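Side-chain contacts in DNA helicase RecQ (Deinococcus radiodurans, PDB 4Q48), which probably unwinds duplex DNA by ATP-driven translocation in the 3'-5' direction, this chain being the catalytic core of the longer protein: residues G30-Q35 against A42-P47; N429-A434 against Q451-L456; A433-D438 against T445-A450. One frame throughout, in Å; residues are numbered along the deposited sequence.

Contact 1: residues G30-Q35 against A42-P47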
ATOM      1  N   GLY A  30      -1.020  20.201  -5.682  1.00 68.49           N
ATOM      2  CA  GLY A  30      -1.160  21.625  -5.459  1.00 66.25           C
ATOM      3  C   GLY A  30      -1.758  21.860  -4.092  1.00 68.07           C
ATOM      4  O   GLY A  30      -1.262  22.679  -3.306  1.00 66.83           O
ATOM      5  N   GLU A  31      -2.815  21.113  -3.800  1.00 69.40           N
ATOM      6  CA  GLU A  31      -3.459  21.192  -2.498  1.00 66.86           C
ATOM      7  C   GLU A  31      -2.449  20.849  -1.411  1.00 66.14           C
ATOM      8  O   GLU A  31      -2.423  21.510  -0.372  1.00 64.16           O
ATOM      9  CB  GLU A  31      -4.694  20.271  -2.421  1.00 64.68           C
ATOM     10  CG  GLU A  31      -5.885  20.682  -3.317  1.00 76.63           C
ATOM     11  CD  GLU A  31      -5.785  20.248  -4.791  1.00 82.22           C
ATOM     12  OE1 GLU A  31      -4.762  19.650  -5.196  1.00 78.04           O
ATOM     13  OE2 GLU A  31      -6.751  20.517  -5.550  1.00 85.42           O
ATOM     14  N   ILE A  32      -1.638  19.811  -1.639  1.00 67.28           N
ATOM     15  CA  ILE A  32      -0.648  19.387  -0.641  1.00 62.92           C
ATOM     16  C   ILE A  32       0.437  20.424  -0.379  1.00 58.08           C
ATOM     17  O   ILE A  32       0.714  20.775   0.773  1.00 51.46           O
ATOM     18  CB  ILE A  32       0.039  18.074  -1.036  1.00 58.36           C
ATOM     19  CG1 ILE A  32      -0.991  16.937  -1.093  1.00 65.08           C
ATOM     20  CG2 ILE A  32       1.110  17.731  -0.021  1.00 51.81           C
ATOM     21  CD1 ILE A  32      -0.413  15.562  -1.425  1.00 59.57           C
ATOM     22  N   VAL A  33       1.052  20.917  -1.444  1.00 57.65           N
ATOM     23  CA  VAL A  33       2.140  21.863  -1.282  1.00 55.51           C
ATOM     24  C   VAL A  33       1.674  23.155  -0.615  1.00 58.32           C
ATOM     25  O   VAL A  33       2.397  23.726   0.196  1.00 56.97           O
ATOM     26  CB  VAL A  33       2.810  22.165  -2.617  1.00 56.99           C
ATOM     27  CG1 VAL A  33       3.675  23.416  -2.520  1.00 61.47           C
ATOM     28  CG2 VAL A  33       3.649  20.982  -3.030  1.00 60.71           C
ATOM     29  N   GLN A  34       0.450  23.585  -0.900  1.00 58.78           N
ATOM     30  CA  GLN A  34      -0.103  24.772  -0.240  1.00 58.26           C
ATOM     31  C   GLN A  34      -0.345  24.579   1.255  1.00 50.74           C
ATOM     32  O   GLN A  34      -0.184  25.485   2.053  1.00 52.81           O
ATOM     33  CB  GLN A  34      -1.409  25.184  -0.911  1.00 65.20           C
ATOM     34  CG  GLN A  34      -1.931  26.536  -0.479  1.00 64.58           C
ATOM     35  CD  GLN A  34      -3.258  26.871  -1.133  1.00 78.84           C
ATOM     36  OE1 GLN A  34      -4.204  26.076  -1.096  1.00 81.31           O
ATOM     37  NE2 GLN A  34      -3.328  28.041  -1.761  1.00 85.99           N
ATOM     38  N   GLN A  35      -0.672  23.372   1.652  1.00 53.88           N
ATOM     39  CA  GLN A  35      -1.098  23.151   3.017  1.00 52.90           C
ATOM     40  C   GLN A  35       0.135  23.131   3.931  1.00 56.78           C
ATOM     41  O   GLN A  35       0.091  23.633   5.060  1.00 55.91           O
ATOM     42  CB  GLN A  35      -1.890  21.841   3.099  1.00 48.04           C
ATOM     43  CG  GLN A  35      -1.777  21.095   4.407  1.00 52.33           C
ATOM     44  CD  GLN A  35      -2.696  21.646   5.461  1.00 55.17           C
ATOM     45  OE1 GLN A  35      -3.614  22.408   5.152  1.00 56.32           O
ATOM     46  NE2 GLN A  35      -2.449  21.280   6.721  1.00 45.74           N
ATOM     47  N   ALA A  42       0.079  17.467   7.392  1.00 54.22           N
ATOM     48  CA  ALA A  42      -0.495  16.708   6.283  1.00 53.41           C
ATOM     49  C   ALA A  42      -0.175  15.217   6.353  1.00 53.26           C
ATOM     50  O   ALA A  42       0.860  14.805   6.881  1.00 53.86           O
ATOM     51  CB  ALA A  42      -0.027  17.282   4.965  1.00 49.91           C
ATOM     52  N   LEU A  43      -1.104  14.418   5.841  1.00 54.22           N
ATOM     53  CA  LEU A  43      -0.890  12.998   5.617  1.00 50.37           C
ATOM     54  C   LEU A  43      -0.999  12.743   4.133  1.00 54.12           C
ATOM     55  O   LEU A  43      -2.049  12.968   3.534  1.00 52.09           O
ATOM     56  CB  LEU A  43      -1.892  12.150   6.370  1.00 51.65           C
ATOM     57  CG  LEU A  43      -1.674  10.657   6.174  1.00 52.25           C
ATOM     58  CD1 LEU A  43      -0.219  10.312   6.418  1.00 56.57           C
ATOM     59  CD2 LEU A  43      -2.567   9.844   7.094  1.00 51.39           C
ATOM     60  N   VAL A  44       0.109  12.324   3.537  1.00 53.09           N
ATOM     61  CA  VAL A  44       0.181  12.149   2.095  1.00 53.66           C
ATOM     62  C   VAL A  44       0.423  10.684   1.706  1.00 57.21           C
ATOM     63  O   VAL A  44       1.382  10.051   2.154  1.00 57.96           O
ATOM     64  CB  VAL A  44       1.268  13.055   1.485  1.00 53.26           C
ATOM     65  CG1 VAL A  44       1.449  12.760   0.005  1.00 53.18           C
ATOM     66  CG2 VAL A  44       0.900  14.513   1.689  1.00 52.75           C
ATOM     67  N   LEU A  45      -0.478  10.136   0.897  1.00 58.16           N
ATOM     68  CA  LEU A  45      -0.383   8.745   0.494  1.00 48.02           C
ATOM     69  C   LEU A  45      -0.289   8.720  -1.022  1.00 48.55           C
ATOM     70  O   LEU A  45      -1.194   9.179  -1.731  1.00 50.05           O
ATOM     71  CB  LEU A  45      -1.585   7.966   1.023  1.00 48.87           C
ATOM     72  CG  LEU A  45      -1.849   8.278   2.511  1.00 48.43           C
ATOM     73  CD1 LEU A  45      -3.122   9.091   2.652  1.00 56.77           C
ATOM     74  CD2 LEU A  45      -1.911   7.063   3.412  1.00 43.51           C
ATOM     75  N   MET A  46       0.881   8.314  -1.512  1.00 49.08           N
ATOM     76  CA  MET A  46       1.138   8.311  -2.951  1.00 49.79           C
ATOM     77  C   MET A  46       1.948   7.111  -3.401  1.00 49.75           C
ATOM     78  O   MET A  46       2.725   6.557  -2.633  1.00 50.79           O
ATOM     79  CB  MET A  46       1.871   9.592  -3.358  1.00 48.92           C
ATOM     80  CG  MET A  46       0.973  10.811  -3.412  1.00 54.02           C
ATOM     81  SD  MET A  46       1.625  12.185  -4.389  1.00 61.09           S
ATOM     82  CE  MET A  46       2.631  11.335  -5.592  1.00 57.44           C
ATOM     83  N   PRO A  47       1.790   6.712  -4.662  1.00 53.04           N
ATOM     84  CA  PRO A  47       2.770   5.768  -5.207  1.00 54.57           C
ATOM     85  C   PRO A  47       4.184   6.389  -5.132  1.00 61.63           C
ATOM     86  O   PRO A  47       4.326   7.632  -5.095  1.00 57.47           O
ATOM     87  CB  PRO A  47       2.322   5.562  -6.657  1.00 52.02           C
ATOM     88  CG  PRO A  47       1.278   6.608  -6.943  1.00 54.00           C
ATOM     89  CD  PRO A  47       0.785   7.163  -5.642  1.00 51.86           C
TER
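Gln35 and Ala42 mark where the two backbones come nearest, with 7.2 Å between their CA atoms. Residues 30-35 are helical and lie on helix 29-37. Residues 42-45 form a strand that leaves the sheet at Met46 and Pro47. No hydrogen bond joins the segments, and the contact rests on carbon-to-carbon packing. The strand alternates in the usual way: Ala42 and Val44 point toward the helix, while Leu45 points away from it. Ile32 supplies the main touch from the helix side, meeting Val44 tip to tip. Its CD1 lies 3.5 Å from Val44 CG2 and 3.7 Å from Val44 CG1, so one methyl meets both branches of the valine. The outer arm of Ile32 is fully extended (chi2 -178°), which carries CD1 out to the strand, and the shorter branch helps as well, with Ile32 CG2 3.7 Å from Val44 CG2. Shortening Ile32 to an alanine would probably open a gap beside both methyls of Val44 and leave the helix without its main apolar grip on the strand. One turn on, the CG of Gln35 rests 4.2 Å from Ala42 CB. The chain of Gln35 then bends (chi2 82°), and its NE2 hydrogen-bonds Asn41 O, in the turn leading into the strand. This helix-on-sheet packing belongs to the first of the two RecA-like domains of a superfamily 2 helicase. The ADP-binding residue Gln29 lies at the start of the helix, and the strand leads into the P-loop, which includes Gly49, Gly51, Lys52 and Ser53. Strand 42-45 runs between strands 176-180 and 202-204 of the parallel sheet. Val177 touches both Ala42 and Val44, Phe203 of strand 202-204 reaches Ile32, and helix 50-62 adds Cys55 against Ile32 and Leu62 against Val33.

Contact 2: residues N429-A434 against Q451-L456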
ATOM      1  N   ASN A 429     -22.176  -1.883  18.150  1.00 36.77           N
ATOM      2  CA  ASN A 429     -20.867  -2.057  17.533  1.00 31.92           C
ATOM      3  C   ASN A 429     -19.799  -2.657  18.427  1.00 36.46           C
ATOM      4  O   ASN A 429     -18.678  -2.152  18.495  1.00 36.11           O
ATOM      5  CB  ASN A 429     -20.379  -0.716  17.039  1.00 32.71           C
ATOM      6  CG  ASN A 429     -21.299  -0.118  16.036  1.00 36.21           C
ATOM      7  OD1 ASN A 429     -21.346  -0.577  14.907  1.00 39.10           O
ATOM      8  ND2 ASN A 429     -22.059   0.906  16.433  1.00 38.48           N
ATOM      9  N   ARG A 430     -20.147  -3.744  19.110  1.00 44.20           N
ATOM     10  CA  ARG A 430     -19.282  -4.268  20.155  1.00 42.89           C
ATOM     11  C   ARG A 430     -19.375  -5.770  20.331  1.00 43.86           C
ATOM     12  O   ARG A 430     -18.477  -6.385  20.904  1.00 53.60           O
ATOM     13  CB  ARG A 430     -19.643  -3.586  21.459  1.00 43.30           C
ATOM     14  CG  ARG A 430     -21.076  -3.878  21.842  1.00 47.93           C
ATOM     15  CD  ARG A 430     -21.538  -2.922  22.900  1.00 53.12           C
ATOM     16  NE  ARG A 430     -20.636  -2.901  24.041  1.00 56.20           N
ATOM     17  CZ  ARG A 430     -20.613  -1.913  24.916  1.00 60.81           C
ATOM     18  NH1 ARG A 430     -21.410  -0.860  24.728  1.00 60.29           N
ATOM     19  NH2 ARG A 430     -19.770  -1.956  25.938  1.00 65.53           N
ATOM     20  N   PHE A 431     -20.438  -6.376  19.828  1.00 45.50           N
ATOM     21  CA  PHE A 431     -20.595  -7.817  19.989  1.00 49.79           C
ATOM     22  C   PHE A 431     -19.911  -8.528  18.831  1.00 52.50           C
ATOM     23  O   PHE A 431     -19.560  -7.884  17.827  1.00 46.85           O
ATOM     24  CB  PHE A 431     -22.070  -8.207  20.105  1.00 46.73           C
ATOM     25  CG  PHE A 431     -22.698  -7.738  21.391  1.00 55.53           C
ATOM     26  CD1 PHE A 431     -22.583  -8.488  22.550  1.00 56.06           C
ATOM     27  CD2 PHE A 431     -23.378  -6.530  21.451  1.00 53.98           C
ATOM     28  CE1 PHE A 431     -23.140  -8.046  23.746  1.00 56.27           C
ATOM     29  CE2 PHE A 431     -23.937  -6.093  22.639  1.00 53.60           C
ATOM     30  CZ  PHE A 431     -23.822  -6.853  23.787  1.00 52.86           C
ATOM     31  N   GLY A 432     -19.649  -9.827  19.021  1.00 53.19           N
ATOM     32  CA  GLY A 432     -18.876 -10.633  18.089  1.00 35.15           C
ATOM     33  C   GLY A 432     -19.761 -11.316  17.083  1.00 41.45           C
ATOM     34  O   GLY A 432     -20.978 -11.399  17.265  1.00 41.68           O
ATOM     35  N   ALA A 433     -19.139 -11.830  16.032  1.00 45.12           N
ATOM     36  CA  ALA A 433     -19.862 -12.447  14.925  1.00 43.36           C
ATOM     37  C   ALA A 433     -20.891 -13.483  15.386  1.00 43.84           C
ATOM     38  O   ALA A 433     -22.019 -13.534  14.875  1.00 37.85           O
ATOM     39  CB  ALA A 433     -18.873 -13.076  13.960  1.00 39.97           C
ATOM     40  N   ALA A 434     -20.480 -14.341  16.320  1.00 47.91           N
ATOM     41  CA  ALA A 434     -21.372 -15.390  16.824  1.00 48.34           C
ATOM     42  C   ALA A 434     -22.591 -14.806  17.552  1.00 46.19           C
ATOM     43  O   ALA A 434     -23.725 -15.226  17.313  1.00 38.33           O
ATOM     44  CB  ALA A 434     -20.619 -16.320  17.731  1.00 44.00           C
ATOM     45  N   GLN A 451     -28.366  -9.069  27.780  1.00 64.19           N
ATOM     46  CA  GLN A 451     -28.275  -7.722  27.192  1.00 59.97           C
ATOM     47  C   GLN A 451     -29.641  -7.193  26.726  1.00 59.31           C
ATOM     48  O   GLN A 451     -29.755  -6.040  26.282  1.00 53.19           O
ATOM     49  CB  GLN A 451     -27.275  -7.703  26.032  1.00 54.80           C
ATOM     50  CG  GLN A 451     -25.878  -8.180  26.366  1.00 52.78           C
ATOM     51  CD  GLN A 451     -25.029  -7.099  26.999  1.00 52.90           C
ATOM     52  OE1 GLN A 451     -25.400  -5.929  26.990  1.00 53.30           O
ATOM     53  NE2 GLN A 451     -23.883  -7.485  27.556  1.00 49.66           N
ATOM     54  N   GLY A 452     -30.662  -8.042  26.846  1.00 57.18           N
ATOM     55  CA  GLY A 452     -32.041  -7.703  26.514  1.00 59.72           C
ATOM     56  C   GLY A 452     -32.385  -7.876  25.048  1.00 65.63           C
ATOM     57  O   GLY A 452     -33.532  -7.679  24.609  1.00 66.09           O
ATOM     58  N   HIS A 453     -31.391  -8.334  24.298  1.00 65.31           N
ATOM     59  CA  HIS A 453     -31.468  -8.396  22.850  1.00 57.39           C
ATOM     60  C   HIS A 453     -32.613  -9.230  22.350  1.00 55.34           C
ATOM     61  O   HIS A 453     -32.964  -9.136  21.185  1.00 60.06           O
ATOM     62  CB  HIS A 453     -30.157  -8.925  22.308  1.00 53.29           C
ATOM     63  CG  HIS A 453     -29.023  -7.964  22.467  1.00 53.33           C
ATOM     64  ND1 HIS A 453     -27.717  -8.302  22.201  1.00 51.58           N
ATOM     65  CD2 HIS A 453     -29.016  -6.655  22.814  1.00 46.28           C
ATOM     66  CE1 HIS A 453     -26.942  -7.246  22.402  1.00 47.26           C
ATOM     67  NE2 HIS A 453     -27.707  -6.236  22.771  1.00 46.58           N
ATOM     68  N   HIS A 454     -33.236  -9.996  23.235  1.00 56.04           N
ATOM     69  CA  HIS A 454     -34.287 -10.915  22.808  1.00 66.93           C
ATOM     70  C   HIS A 454     -35.585 -10.209  22.420  1.00 66.47           C
ATOM     71  O   HIS A 454     -36.409 -10.782  21.708  1.00 65.95           O
ATOM     72  CB  HIS A 454     -34.569 -11.976  23.891  1.00 70.10           C
ATOM     73  CG  HIS A 454     -34.818 -11.414  25.257  1.00 71.56           C
ATOM     74  ND1 HIS A 454     -33.799 -10.978  26.080  1.00 67.77           N
ATOM     75  CD2 HIS A 454     -35.966 -11.247  25.956  1.00 69.15           C
ATOM     76  CE1 HIS A 454     -34.310 -10.546  27.217  1.00 69.46           C
ATOM     77  NE2 HIS A 454     -35.624 -10.697  27.168  1.00 73.49           N
ATOM     78  N   GLN A 455     -35.794  -8.974  22.856  1.00 67.51           N
ATOM     79  CA  GLN A 455     -36.875  -8.247  22.203  1.00 71.52           C
ATOM     80  C   GLN A 455     -36.546  -6.795  21.866  1.00 56.30           C
ATOM     81  O   GLN A 455     -37.325  -5.888  22.087  1.00 56.56           O
ATOM     82  CB  GLN A 455     -38.186  -8.406  23.005  1.00 79.68           C
ATOM     83  CG  GLN A 455     -38.072  -8.511  24.519  1.00 81.49           C
ATOM     84  CD  GLN A 455     -39.246  -9.297  25.126  1.00 85.45           C
ATOM     85  OE1 GLN A 455     -39.970 -10.016  24.415  1.00 84.58           O
ATOM     86  NE2 GLN A 455     -39.424  -9.179  26.445  1.00 79.13           N
ATOM     87  N   LEU A 456     -35.412  -6.662  21.189  1.00 56.34           N
ATOM     88  CA  LEU A 456     -35.161  -5.589  20.243  1.00 51.62           C
ATOM     89  C   LEU A 456     -36.045  -5.943  19.053  1.00 52.78           C
ATOM     90  O   LEU A 456     -36.316  -7.124  18.823  1.00 54.69           O
ATOM     91  CB  LEU A 456     -33.697  -5.570  19.824  1.00 50.11           C
ATOM     92  CG  LEU A 456     -32.638  -4.806  20.597  1.00 54.12           C
ATOM     93  CD1 LEU A 456     -32.741  -5.076  22.083  1.00 63.06           C
ATOM     94  CD2 LEU A 456     -31.292  -5.295  20.094  1.00 52.02           C
TER
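Phe431 offers one ring face to the edge of the His453 imidazole, an offset edge-to-face (T-shaped) pair within the RQC domain, a winged-helix fold. The ring centroids are 4.8 Å apart and the planes stand at 79°. The imidazole leads with CE1, which sits over the outer part of the phenyl ring, 3.2 Å from Phe431 CE2 and 3.4 Å from Phe431 CZ. Phe431 projects from the loop just ahead of helix 433-441, with Gly432 at the N-cap of that helix. Its partners come from the far end of helix 446-451, where Gly452, with a positive phi, closes the last turn in a Schellman motif before the chain enters the short 3-10 turn of His453 and His454. Gln451 approaches differently: its side chain meets the rim of the phenyl ring, CD lying 3.4 Å from Phe431 CZ and near the ring plane. The bend at chi2 (-83°) swings the amide across that rim, its plane 74° from that of the ring. His435, in the first turn of helix 433-441, stacks on the same phenyl face that His453 meets, and His435 NE2 shares a hydrogen bond with His453 ND1, which probably holds the imidazole's rotation. Gln451 touches His453 too: its CB lies over the centre of the imidazole, 3.6 Å above the ring plane.

Contact 3: residues A433-D438 against T445-A450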
ATOM      1  N   ALA A 433     -19.139 -11.830  16.032  1.00 45.12           N
ATOM      2  CA  ALA A 433     -19.862 -12.447  14.925  1.00 43.36           C
ATOM      3  C   ALA A 433     -20.891 -13.483  15.386  1.00 43.84           C
ATOM      4  O   ALA A 433     -22.019 -13.534  14.875  1.00 37.85           O
ATOM      5  CB  ALA A 433     -18.873 -13.076  13.960  1.00 39.97           C
ATOM      6  N   ALA A 434     -20.480 -14.341  16.320  1.00 47.91           N
ATOM      7  CA  ALA A 434     -21.372 -15.390  16.824  1.00 48.34           C
ATOM      8  C   ALA A 434     -22.591 -14.806  17.552  1.00 46.19           C
ATOM      9  O   ALA A 434     -23.725 -15.226  17.313  1.00 38.33           O
ATOM     10  CB  ALA A 434     -20.619 -16.320  17.731  1.00 44.00           C
ATOM     11  N   HIS A 435     -22.350 -13.827  18.427  1.00 50.39           N
ATOM     12  CA  HIS A 435     -23.439 -13.159  19.135  1.00 47.95           C
ATOM     13  C   HIS A 435     -24.435 -12.477  18.199  1.00 48.96           C
ATOM     14  O   HIS A 435     -25.646 -12.695  18.299  1.00 48.59           O
ATOM     15  CB  HIS A 435     -22.905 -12.131  20.122  1.00 47.94           C
ATOM     16  CG  HIS A 435     -23.982 -11.520  20.959  1.00 56.21           C
ATOM     17  ND1 HIS A 435     -24.431 -12.099  22.127  1.00 61.78           N
ATOM     18  CD2 HIS A 435     -24.734 -10.409  20.775  1.00 56.50           C
ATOM     19  CE1 HIS A 435     -25.408 -11.365  22.630  1.00 63.15           C
ATOM     20  NE2 HIS A 435     -25.611 -10.333  21.829  1.00 63.15           N
ATOM     21  N   LEU A 436     -23.914 -11.668  17.282  1.00 45.00           N
ATOM     22  CA  LEU A 436     -24.723 -11.040  16.250  1.00 41.74           C
ATOM     23  C   LEU A 436     -25.594 -12.078  15.527  1.00 44.18           C
ATOM     24  O   LEU A 436     -26.783 -11.849  15.237  1.00 41.59           O
ATOM     25  CB  LEU A 436     -23.817 -10.338  15.250  1.00 41.69           C
ATOM     26  CG  LEU A 436     -23.040  -9.112  15.743  1.00 46.03           C
ATOM     27  CD1 LEU A 436     -22.178  -8.528  14.625  1.00 45.41           C
ATOM     28  CD2 LEU A 436     -23.983  -8.065  16.267  1.00 40.67           C
ATOM     29  N   THR A 437     -24.990 -13.228  15.256  1.00 40.81           N
ATOM     30  CA  THR A 437     -25.656 -14.289  14.511  1.00 41.33           C
ATOM     31  C   THR A 437     -26.819 -14.837  15.325  1.00 43.05           C
ATOM     32  O   THR A 437     -27.843 -15.237  14.757  1.00 36.32           O
ATOM     33  CB  THR A 437     -24.672 -15.406  14.144  1.00 39.56           C
ATOM     34  OG1 THR A 437     -23.573 -14.857  13.402  1.00 41.83           O
ATOM     35  CG2 THR A 437     -25.352 -16.495  13.351  1.00 36.90           C
ATOM     36  N   ASP A 438     -26.645 -14.850  16.653  1.00 44.96           N
ATOM     37  CA  ASP A 438     -27.694 -15.289  17.586  1.00 48.38           C
ATOM     38  C   ASP A 438     -28.882 -14.358  17.502  1.00 49.78           C
ATOM     39  O   ASP A 438     -30.036 -14.800  17.409  1.00 50.36           O
ATOM     40  CB  ASP A 438     -27.195 -15.316  19.036  1.00 50.94           C
ATOM     41  CG  ASP A 438     -26.484 -16.610  19.400  1.00 61.47           C
ATOM     42  OD1 ASP A 438     -26.759 -17.652  18.750  1.00 64.24           O
ATOM     43  OD2 ASP A 438     -25.637 -16.570  20.328  1.00 59.15           O
ATOM     44  N   THR A 445     -30.007 -17.219  23.543  1.00 64.38           N
ATOM     45  CA  THR A 445     -28.830 -17.593  24.304  1.00 65.99           C
ATOM     46  C   THR A 445     -28.885 -16.728  25.541  1.00 74.15           C
ATOM     47  O   THR A 445     -29.647 -15.768  25.601  1.00 74.35           O
ATOM     48  CB  THR A 445     -27.504 -17.333  23.558  1.00 66.68           C
ATOM     49  OG1 THR A 445     -27.659 -17.611  22.168  1.00 67.53           O
ATOM     50  CG2 THR A 445     -26.373 -18.190  24.137  1.00 74.39           C
ATOM     51  N   ASP A 446     -28.060 -17.017  26.525  1.00 76.74           N
ATOM     52  CA  ASP A 446     -28.227 -16.303  27.768  1.00 72.00           C
ATOM     53  C   ASP A 446     -27.433 -15.021  27.702  1.00 72.30           C
ATOM     54  O   ASP A 446     -27.803 -14.025  28.341  1.00 73.96           O
ATOM     55  CB  ASP A 446     -27.810 -17.197  28.934  1.00 86.81           C
ATOM     56  CG  ASP A 446     -28.755 -18.395  29.115  1.00 82.07           C
ATOM     57  OD1 ASP A 446     -29.899 -18.357  28.589  1.00 72.70           O
ATOM     58  OD2 ASP A 446     -28.334 -19.384  29.761  1.00 79.35           O
ATOM     59  N   LYS A 447     -26.363 -15.043  26.900  1.00 75.69           N
ATOM     60  CA  LYS A 447     -25.626 -13.819  26.536  1.00 76.77           C
ATOM     61  C   LYS A 447     -26.615 -12.826  25.929  1.00 70.89           C
ATOM     62  O   LYS A 447     -26.547 -11.620  26.190  1.00 61.59           O
ATOM     63  CB  LYS A 447     -24.486 -14.118  25.560  1.00 68.24           C
ATOM     64  CG  LYS A 447     -24.747 -15.375  24.748  1.00 78.06           C
ATOM     65  CD  LYS A 447     -23.995 -15.479  23.397  1.00 75.54           C
ATOM     66  CE  LYS A 447     -22.499 -15.790  23.555  1.00 70.98           C
ATOM     67  NZ  LYS A 447     -21.813 -15.929  22.231  1.00 64.24           N
ATOM     68  N   VAL A 448     -27.526 -13.348  25.108  1.00 64.39           N
ATOM     69  CA  VAL A 448     -28.562 -12.521  24.512  1.00 65.84           C
ATOM     70  C   VAL A 448     -29.490 -11.949  25.596  1.00 68.15           C
ATOM     71  O   VAL A 448     -29.660 -10.734  25.694  1.00 68.61           O
ATOM     72  CB  VAL A 448     -29.394 -13.313  23.468  1.00 63.67           C
ATOM     73  CG1 VAL A 448     -30.730 -12.619  23.175  1.00 62.98           C
ATOM     74  CG2 VAL A 448     -28.601 -13.519  22.201  1.00 57.32           C
ATOM     75  N   LEU A 449     -30.029 -12.818  26.448  1.00 72.15           N
ATOM     76  CA  LEU A 449     -31.007 -12.423  27.460  1.00 68.55           C
ATOM     77  C   LEU A 449     -30.368 -11.423  28.430  1.00 68.11           C
ATOM     78  O   LEU A 449     -31.006 -10.452  28.857  1.00 66.01           O
ATOM     79  CB  LEU A 449     -31.515 -13.663  28.204  1.00 66.47           C
ATOM     80  CG  LEU A 449     -32.300 -14.661  27.326  1.00 76.46           C
ATOM     81  CD1 LEU A 449     -32.624 -15.983  28.040  1.00 73.33           C
ATOM     82  CD2 LEU A 449     -33.568 -14.053  26.766  1.00 72.56           C
ATOM     83  N   ALA A 450     -29.096 -11.650  28.748  1.00 62.78           N
ATOM     84  CA  ALA A 450     -28.337 -10.737  29.599  1.00 64.73           C
ATOM     85  C   ALA A 450     -28.276  -9.276  29.098  1.00 62.77           C
ATOM     86  O   ALA A 450     -28.118  -8.350  29.905  1.00 63.23           O
ATOM     87  CB  ALA A 450     -26.924 -11.275  29.779  1.00 66.04           C
TER
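Asp438 OD2 accepts a weak hydrogen bond from Thr445 OG1, 2.9 Å away, and this is the one hydrogen bond between the two segments. Thr445 occupies the N-cap position of helix 446-451, yet its hydroxyl makes no capping bond and is turned across to the aspartate instead. The two side chains cross at about a right angle. Lys447 comes in beside them: its CD lies 3.6 Å from Asp438 OD2, and its NZ, at 4.3 Å from the same oxygen, is too far for a salt bridge but near enough that the opposite charges probably attract. On the other carboxylate oxygen, OD1, Arg443 makes a long, weak ion pair. The negative charge of Asp438 therefore faces two basic side chains, neither of them close. His435 enters one turn earlier on its helix. With CG anti to the backbone N (chi1 -174°), the ring is carried across toward helix 446-451 and slides past Lys447 in the opposite direction. Its edge does the touching: ND1 is 3.6 Å from Lys447 CD, and CE1 is 3.8 Å from Val448 N, its other nitrogen, NE2, being turned to His453. Val448 closes the apolar part of the contact, its CG2 3.9 Å from both His435 CE1 and Asp438 CB, so one methyl touches two residues of helix 433-441. The short helical segments 433-438 and 446-450 approach to 10.2 Å between axes and cross at -77°, as consecutive helices of the winged-helix RQC domain. Helix 467-479 packs against 433-438 as well, Arg471 meeting Ala433, Ala434 and Thr437, with Leu474 beside Thr437. Thr427 reaches Leu436 from a loop, and Phe459, in the loop after helix 446-451, lies against Val448.

Contact 1 belongs to the interior of the first RecA-like domain, whereas contacts 2 and 3 lie in the RQC domain, further from the middle of the chain; the centres of contacts 1 and 2 are about 42 Å apart. Contact 1 is buried and held between its segments by carbon contacts alone, as suits a helix laid on a sheet next to a nucleotide site. The RQC pair mixes aromatic, polar and charged groups, with contact 3 the more buried and contact 2 only partly so. Their centres are about 5 Å apart and both use helix 433-441: contact 3 sets its first turns against the start of helix 446-451, contact 2 its leading loop against that helix's end.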